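Local coordinates for putative branched-chain amino acid ABC transporter, periplasmic branched-chain amino acid-binding protein (Pseudomonas protegens Pf-5, PDB 4RU0) that probably binds a branched-chain amino acid or a related small solute in the periplasm and delivers it to an ABC transporter for uptake, at residues Q110-P115 against L331-V336. Numbering follows the deposited sequence.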
loop_
_atom_site.group_PDB
_atom_site.type_symbol
_atom_site.label_atom_id
_atom_site.label_comp_id
_atom_site.label_asym_id
_atom_site.label_seq_id
_atom_site.Cartn_x
_atom_site.Cartn_y
_atom_site.Cartn_z
ATOM N N GLN A 110 -8.994 -4.550 8.054
ATOM C CA GLN A 110 -8.536 -3.735 6.925
ATOM C C GLN A 110 -9.682 -2.915 6.352
ATOM O O GLN A 110 -10.502 -3.433 5.599
ATOM C CB GLN A 110 -7.934 -4.615 5.831
ATOM C CG GLN A 110 -6.671 -5.338 6.247
ATOM C CD GLN A 110 -6.586 -6.744 5.681
ATOM O OE1 GLN A 110 -7.564 -7.491 5.699
ATOM N NE2 GLN A 110 -5.414 -7.111 5.176
ATOM N N PRO A 111 -9.745 -1.627 6.715
ATOM C CA PRO A 111 -10.851 -0.765 6.276
ATOM C C PRO A 111 -10.892 -0.545 4.762
ATOM O O PRO A 111 -11.958 -0.237 4.237
ATOM C CB PRO A 111 -10.587 0.555 7.016
ATOM C CG PRO A 111 -9.164 0.504 7.425
ATOM C CD PRO A 111 -8.839 -0.938 7.649
ATOM N N ASN A 112 -9.762 -0.716 4.081
ATOM C CA ASN A 112 -9.688 -0.510 2.634
ATOM C C ASN A 112 -10.221 0.864 2.227
ATOM O O ASN A 112 -11.105 0.973 1.377
ATOM C CB ASN A 112 -10.454 -1.607 1.892
ATOM C CG ASN A 112 -9.900 -2.996 2.164
ATOM O OD1 ASN A 112 -8.688 -3.193 2.213
ATOM N ND2 ASN A 112 -10.791 -3.968 2.350
ATOM N N GLY A 113 -9.682 1.907 2.844
ATOM C CA GLY A 113 -10.194 3.252 2.660
ATOM C C GLY A 113 -9.548 4.241 3.611
ATOM O O GLY A 113 -9.631 4.099 4.832
ATOM N N ALA A 114 -8.893 5.245 3.045
ATOM C CA ALA A 114 -8.168 6.240 3.829
ATOM C C ALA A 114 -9.062 7.041 4.796
ATOM O O ALA A 114 -8.731 7.138 5.979
ATOM C CB ALA A 114 -7.413 7.177 2.900
ATOM N N PRO A 115 -10.191 7.608 4.316
ATOM C CA PRO A 115 -11.029 8.367 5.258
ATOM C C PRO A 115 -11.606 7.510 6.389
ATOM O O PRO A 115 -11.683 7.970 7.536
ATOM C CB PRO A 115 -12.160 8.909 4.371
ATOM C CG PRO A 115 -11.603 8.891 2.983
ATOM C CD PRO A 115 -10.729 7.678 2.945
ATOM N N LEU A 331 -4.169 -9.709 -3.227
ATOM C CA LEU A 331 -3.384 -10.881 -2.854
ATOM C C LEU A 331 -2.405 -10.574 -1.724
ATOM O O LEU A 331 -2.255 -11.357 -0.792
ATOM C CB LEU A 331 -2.624 -11.420 -4.068
ATOM C CG LEU A 331 -3.471 -11.966 -5.218
ATOM C CD1 LEU A 331 -2.591 -12.374 -6.383
ATOM C CD2 LEU A 331 -4.312 -13.147 -4.746
ATOM N N VAL A 332 -1.745 -9.427 -1.815
ATOM C CA VAL A 332 -0.733 -9.061 -0.834
ATOM C C VAL A 332 -1.394 -8.593 0.466
ATOM O O VAL A 332 -0.913 -8.886 1.563
ATOM C CB VAL A 332 0.213 -7.974 -1.397
ATOM C CG1 VAL A 332 1.022 -7.317 -0.289
ATOM C CG2 VAL A 332 1.134 -8.591 -2.438
ATOM N N ASN A 333 -2.510 -7.885 0.331
ATOM C CA ASN A 333 -3.297 -7.451 1.481
ATOM C C ASN A 333 -3.763 -8.643 2.317
ATOM O O ASN A 333 -3.677 -8.626 3.544
ATOM C CB ASN A 333 -4.505 -6.633 1.019
ATOM C CG ASN A 333 -4.937 -5.600 2.035
ATOM O OD1 ASN A 333 -4.115 -5.067 2.782
ATOM N ND2 ASN A 333 -6.235 -5.314 2.074
ATOM N N ALA A 334 -4.241 -9.682 1.638
ATOM C CA ALA A 334 -4.766 -10.865 2.304
ATOM C C ALA A 334 -3.657 -11.711 2.920
ATOM O O ALA A 334 -3.833 -12.294 3.989
ATOM C CB ALA A 334 -5.581 -11.699 1.328
ATOM N N ALA A 335 -2.515 -11.777 2.245
ATOM C CA ALA A 335 -1.411 -12.612 2.698
ATOM C C ALA A 335 -0.796 -12.085 3.992
ATOM O O ALA A 335 -0.386 -12.862 4.861
ATOM C CB ALA A 335 -0.352 -12.714 1.617
ATOM N N VAL A 336 -0.735 -10.762 4.109
ATOM C CA VAL A 336 -0.160 -10.117 5.283
ATOM C C VAL A 336 -0.939 -10.499 6.536
ATOM O O VAL A 336 -0.358 -10.876 7.552
ATOM C CB VAL A 336 -0.140 -8.588 5.124
ATOM C CG1 VAL A 336 0.157 -7.904 6.450
ATOM C CG2 VAL A 336 0.883 -8.190 4.084
#
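Asn333, on helix 325-348, is met by two amide side chains from the loop ahead of helix 114-126. Gln110 comes from the opposite direction and runs past the Asn333 side chain to the helix backbone, where NE2 gives a weak, bent hydrogen bond to the carbonyl O of Asn333 at 2.8 Å. The same NE2 lies 3.4 Å from Asn333 OD1, and the two amide planes are turned 35° from each other. Asn333 ND2 in turn makes a weak and doubtful bond to Asn112 OD1, 3.2 Å away, since ND2 is crowded by an atom elsewhere in the model; here the planes stand 58° apart. A chi1 of -150° swings CG of Asn333 to the side away from its own backbone N, and the amide projects from the helix toward the loop. In this type I periplasmic-binding-protein fold of the leucine-binding family, the contact packs a loop beside the ligand cleft against a long helix far along the chain; the side chain of Asn112 is about 5 Å from the bound pentaoxaheptadecane. Replacing Asn333 by alanine would spare the carbonyl that Gln110 uses, but is likely to open a gap beside the Gln110 amide and Met57. Further out, Asn112 ND2 is hydrogen-bonded to the carbonyl O of Ala39, which holds the other end of that amide. Met57 of helix 47-67 packs on both Gln110 and Asn333, while Trp54 touches Asn112.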